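Local coordinates for Pbp related beta-lactamase (Pyrococcus abyssi, PDB 2QMI), which probably acts as a serine peptidase of the penicillin-binding protein and beta-lactamase family, assembling into a self-compartmentalizing octamer, at residues H103-A117 and W149-T163. Sequence-based numbering, arbitrary orientation.
Sequences HLLTHSSGIPSLGYA and WAVAKPGERFFYLNT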
# COMPACT_ATOMS: atom_id res chain seq x y z
N HIS A 103 21.70 -26.70 -44.06
CA HIS A 103 20.44 -26.37 -43.39
C HIS A 103 20.69 -25.54 -42.13
O HIS A 103 20.01 -24.54 -41.90
CB HIS A 103 19.67 -27.65 -43.02
CG HIS A 103 19.19 -28.45 -44.19
ND1 HIS A 103 18.60 -27.87 -45.30
CD2 HIS A 103 19.18 -29.78 -44.42
CE1 HIS A 103 18.26 -28.81 -46.16
NE2 HIS A 103 18.60 -29.98 -45.65
N LEU A 104 21.65 -25.96 -41.31
CA LEU A 104 21.97 -25.25 -40.08
C LEU A 104 22.45 -23.83 -40.36
O LEU A 104 22.07 -22.88 -39.67
CB LEU A 104 23.04 -25.99 -39.27
CG LEU A 104 22.73 -27.39 -38.73
CD1 LEU A 104 23.95 -27.91 -37.95
CD2 LEU A 104 21.51 -27.35 -37.84
N LEU A 105 23.31 -23.68 -41.36
CA LEU A 105 23.84 -22.37 -41.73
C LEU A 105 22.73 -21.41 -42.15
O LEU A 105 22.82 -20.21 -41.90
CB LEU A 105 24.83 -22.52 -42.89
CG LEU A 105 26.19 -23.17 -42.64
CD1 LEU A 105 26.85 -23.50 -43.98
CD2 LEU A 105 27.06 -22.22 -41.82
N THR A 106 21.70 -21.96 -42.79
CA THR A 106 20.59 -21.16 -43.28
C THR A 106 19.36 -21.13 -42.37
O THR A 106 18.34 -20.53 -42.73
CB THR A 106 20.15 -21.65 -44.67
OG1 THR A 106 19.84 -23.05 -44.61
CG2 THR A 106 21.26 -21.44 -45.69
N HIS A 107 19.44 -21.75 -41.20
CA HIS A 107 18.31 -21.79 -40.28
C HIS A 107 17.11 -22.39 -41.00
O HIS A 107 16.00 -21.88 -40.87
CB HIS A 107 17.94 -20.39 -39.80
CG HIS A 107 19.03 -19.69 -39.05
ND1 HIS A 107 19.44 -20.08 -37.79
CD2 HIS A 107 19.79 -18.62 -39.38
CE1 HIS A 107 20.40 -19.28 -37.38
NE2 HIS A 107 20.63 -18.39 -38.32
N SER A 108 17.35 -23.46 -41.75
CA SER A 108 16.28 -24.13 -42.50
C SER A 108 16.09 -25.61 -42.12
O SER A 108 15.43 -26.35 -42.85
CB SER A 108 16.53 -24.02 -44.01
OG SER A 108 17.67 -24.76 -44.42
N SER A 109 16.64 -26.03 -40.98
CA SER A 109 16.50 -27.42 -40.55
C SER A 109 15.04 -27.86 -40.46
O SER A 109 14.73 -29.05 -40.57
CB SER A 109 17.16 -27.62 -39.18
OG SER A 109 16.50 -26.90 -38.16
N GLY A 110 14.14 -26.89 -40.28
CA GLY A 110 12.73 -27.20 -40.18
C GLY A 110 12.29 -27.23 -38.73
O GLY A 110 11.11 -27.39 -38.42
N ILE A 111 13.26 -27.06 -37.84
CA ILE A 111 13.00 -27.05 -36.40
C ILE A 111 12.89 -25.62 -35.90
O ILE A 111 13.85 -24.85 -35.97
CB ILE A 111 14.15 -27.76 -35.65
CG1 ILE A 111 14.33 -29.17 -36.21
CG2 ILE A 111 13.83 -27.83 -34.17
CD1 ILE A 111 15.56 -29.89 -35.68
N PRO A 112 11.72 -25.24 -35.38
CA PRO A 112 11.59 -23.87 -34.88
C PRO A 112 12.48 -23.67 -33.65
O PRO A 112 12.93 -24.63 -33.02
CB PRO A 112 10.10 -23.75 -34.59
CG PRO A 112 9.72 -25.15 -34.21
CD PRO A 112 10.47 -26.00 -35.21
N SER A 113 12.72 -22.41 -33.33
CA SER A 113 13.58 -22.06 -32.22
C SER A 113 13.22 -22.66 -30.87
O SER A 113 12.05 -22.84 -30.53
CB SER A 113 13.63 -20.54 -32.07
OG SER A 113 14.21 -20.16 -30.83
N LEU A 114 14.26 -22.98 -30.12
CA LEU A 114 14.08 -23.48 -28.77
C LEU A 114 14.32 -22.15 -28.06
O LEU A 114 15.12 -21.34 -28.52
CB LEU A 114 15.17 -24.50 -28.42
CG LEU A 114 15.55 -25.58 -29.45
CD1 LEU A 114 16.64 -26.49 -28.86
CD2 LEU A 114 14.33 -26.41 -29.86
N GLY A 115 13.63 -21.87 -26.97
CA GLY A 115 13.86 -20.60 -26.30
C GLY A 115 15.15 -20.61 -25.50
O GLY A 115 15.28 -19.86 -24.53
N TYR A 116 16.11 -21.43 -25.91
CA TYR A 116 17.39 -21.58 -25.21
C TYR A 116 18.10 -20.28 -24.83
O TYR A 116 18.27 -19.99 -23.65
CB TYR A 116 18.31 -22.52 -26.03
CG TYR A 116 19.76 -22.08 -26.19
CD1 TYR A 116 20.30 -21.90 -27.47
CD2 TYR A 116 20.57 -21.82 -25.08
CE1 TYR A 116 21.61 -21.44 -27.63
CE2 TYR A 116 21.88 -21.36 -25.24
CZ TYR A 116 22.39 -21.17 -26.52
OH TYR A 116 23.66 -20.67 -26.67
N ALA A 117 18.52 -19.49 -25.81
CA ALA A 117 19.24 -18.25 -25.51
C ALA A 117 18.37 -17.27 -24.72
O ALA A 117 18.87 -16.59 -23.82
CB ALA A 117 19.74 -17.61 -26.79
N TRP A 149 10.70 -31.56 -32.38
CA TRP A 149 10.19 -30.20 -32.40
C TRP A 149 9.92 -29.68 -33.82
O TRP A 149 9.14 -28.75 -34.00
CB TRP A 149 11.20 -29.30 -31.68
CG TRP A 149 10.70 -27.95 -31.28
CD1 TRP A 149 11.19 -26.75 -31.68
CD2 TRP A 149 9.67 -27.67 -30.32
NE1 TRP A 149 10.54 -25.73 -31.03
CE2 TRP A 149 9.60 -26.27 -30.19
CE3 TRP A 149 8.80 -28.47 -29.56
CZ2 TRP A 149 8.69 -25.64 -29.32
CZ3 TRP A 149 7.90 -27.85 -28.70
CH2 TRP A 149 7.85 -26.45 -28.59
N ALA A 150 10.57 -30.29 -34.80
CA ALA A 150 10.44 -29.90 -36.21
C ALA A 150 8.98 -29.76 -36.65
O ALA A 150 8.10 -30.45 -36.15
CB ALA A 150 11.16 -30.91 -37.09
N VAL A 151 8.74 -28.86 -37.60
CA VAL A 151 7.40 -28.63 -38.13
C VAL A 151 7.37 -28.72 -39.65
O VAL A 151 6.31 -28.88 -40.24
CB VAL A 151 6.88 -27.25 -37.70
CG1 VAL A 151 6.78 -27.19 -36.19
CG2 VAL A 151 7.82 -26.16 -38.21
N ALA A 152 8.54 -28.62 -40.28
CA ALA A 152 8.64 -28.73 -41.73
C ALA A 152 9.88 -29.54 -42.09
O ALA A 152 10.74 -29.77 -41.24
CB ALA A 152 8.72 -27.33 -42.36
N LYS A 153 9.97 -29.98 -43.34
CA LYS A 153 11.13 -30.75 -43.80
C LYS A 153 12.31 -29.80 -43.94
O LYS A 153 12.13 -28.62 -44.18
CB LYS A 153 10.87 -31.40 -45.16
CG LYS A 153 9.86 -32.54 -45.14
CD LYS A 153 9.61 -33.09 -46.53
CE LYS A 153 8.47 -34.11 -46.51
NZ LYS A 153 8.07 -34.55 -47.88
N PRO A 154 13.54 -30.32 -43.79
CA PRO A 154 14.74 -29.50 -43.92
C PRO A 154 14.76 -28.70 -45.22
O PRO A 154 14.50 -29.25 -46.30
CB PRO A 154 15.86 -30.54 -43.87
CG PRO A 154 15.32 -31.56 -42.93
CD PRO A 154 13.89 -31.70 -43.40
N GLY A 155 15.06 -27.41 -45.12
CA GLY A 155 15.13 -26.58 -46.30
C GLY A 155 13.85 -25.95 -46.82
O GLY A 155 13.89 -25.20 -47.79
N GLU A 156 12.72 -26.24 -46.19
CA GLU A 156 11.46 -25.66 -46.64
C GLU A 156 11.13 -24.32 -45.97
O GLU A 156 10.51 -23.46 -46.60
CB GLU A 156 10.30 -26.65 -46.42
CG GLU A 156 10.49 -28.00 -47.12
CD GLU A 156 9.23 -28.87 -47.14
OE1 GLU A 156 8.48 -28.86 -46.14
OE2 GLU A 156 9.00 -29.56 -48.16
N ARG A 157 11.55 -24.13 -44.72
CA ARG A 157 11.25 -22.87 -44.02
C ARG A 157 12.38 -22.31 -43.16
O ARG A 157 13.29 -23.03 -42.76
CB ARG A 157 9.98 -23.02 -43.16
CG ARG A 157 8.70 -23.10 -43.97
CD ARG A 157 7.47 -23.20 -43.09
NE ARG A 157 7.28 -22.04 -42.24
CZ ARG A 157 6.22 -21.87 -41.45
NH1 ARG A 157 5.26 -22.78 -41.43
NH2 ARG A 157 6.12 -20.78 -40.68
N PHE A 158 12.29 -21.01 -42.89
CA PHE A 158 13.28 -20.31 -42.09
C PHE A 158 12.82 -20.05 -40.65
O PHE A 158 11.78 -19.44 -40.42
CB PHE A 158 13.63 -18.97 -42.76
CG PHE A 158 14.66 -18.16 -42.02
CD1 PHE A 158 16.02 -18.40 -42.21
CD2 PHE A 158 14.28 -17.16 -41.13
CE1 PHE A 158 16.98 -17.66 -41.51
CE2 PHE A 158 15.24 -16.42 -40.43
CZ PHE A 158 16.59 -16.67 -40.62
N PHE A 159 13.59 -20.55 -39.70
CA PHE A 159 13.31 -20.34 -38.28
C PHE A 159 14.68 -20.05 -37.67
O PHE A 159 15.56 -20.91 -37.69
CB PHE A 159 12.72 -21.60 -37.62
CG PHE A 159 11.31 -21.92 -38.04
CD1 PHE A 159 10.25 -21.10 -37.65
CD2 PHE A 159 11.03 -23.05 -38.80
CE1 PHE A 159 8.94 -21.39 -38.03
CE2 PHE A 159 9.71 -23.36 -39.18
CZ PHE A 159 8.67 -22.52 -38.80
N TYR A 160 14.87 -18.84 -37.15
CA TYR A 160 16.14 -18.48 -36.54
C TYR A 160 16.38 -19.40 -35.35
O TYR A 160 15.64 -19.37 -34.37
CB TYR A 160 16.12 -17.02 -36.09
CG TYR A 160 17.48 -16.44 -35.76
CD1 TYR A 160 18.38 -16.13 -36.76
CD2 TYR A 160 17.84 -16.18 -34.44
CE1 TYR A 160 19.62 -15.57 -36.46
CE2 TYR A 160 19.07 -15.63 -34.13
CZ TYR A 160 19.95 -15.32 -35.14
OH TYR A 160 21.17 -14.75 -34.83
N LEU A 161 17.41 -20.24 -35.46
CA LEU A 161 17.72 -21.21 -34.42
C LEU A 161 19.15 -21.06 -33.90
O LEU A 161 20.11 -21.43 -34.58
CB LEU A 161 17.54 -22.61 -34.98
CG LEU A 161 17.77 -23.81 -34.06
CD1 LEU A 161 16.72 -23.81 -32.95
CD2 LEU A 161 17.70 -25.09 -34.87
N ASN A 162 19.29 -20.53 -32.68
CA ASN A 162 20.62 -20.36 -32.09
C ASN A 162 21.29 -21.72 -31.86
O ASN A 162 22.50 -21.84 -32.00
CB ASN A 162 20.53 -19.62 -30.76
CG ASN A 162 20.36 -18.12 -30.93
OD1 ASN A 162 21.13 -17.47 -31.65
ND2 ASN A 162 19.36 -17.55 -30.26
N THR A 163 20.50 -22.72 -31.50
CA THR A 163 21.03 -24.06 -31.27
C THR A 163 21.66 -24.57 -32.58
O THR A 163 22.51 -25.46 -32.57
CB THR A 163 19.91 -25.03 -30.81
OG1 THR A 163 19.38 -24.58 -29.55
CG2 THR A 163 20.44 -26.44 -30.66
O HOH W 1 12.28 -26.19 -43.08
O HOH W 2 15.38 -23.73 -37.88
O HOH W 3 16.61 -19.00 -31.86
O HOH W 4 17.45 -22.04 -30.11
O HOH W 5 17.71 -19.30 -28.55
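With chi1 at -61°, H107 holds its imidazole beside its own backbone N, while Y160 sets CG anti to its backbone N (chi1 -166°), which swings its ring back along the imidazole although its CB points away from 103-117. Y160 CE1 comes 3.5 Å from H107 NE2. The two ring planes are 37° apart. F158 lies alongside the same histidine with its ring plane almost at right angles to the imidazole, CE1 3.4 Å from H107 CB, completing an aromatic cluster. Just after the helix, H107 takes a positive phi in a Schellman motif, and its carbonyl O receives F159 N at 3.0 Å in a nearly straight bond. G110, at positive phi, lets the backbones come close, its CA 3.4 Å from A152 O; G155, also at positive phi, suits the third position of the type II turn K153-E156. Rigid prolines offer CH groups to rings: P154 CB lies over the H103 face, 3.5 Å from its centroid, and P112 CB over that of F159. W149 NE1 donates a hydrogen bond to S113 O (3.3 Å) from above the carbonyl plane, and R443 of a second subunit makes a cation-pi contact with this tryptophan. Y160 OH is hydrogen-bonded to S59 OG and K62 NZ, and N162 OD1 to K62 NZ, consistent with the SxxK and YxN motifs of a serine beta-lactamase-type active site.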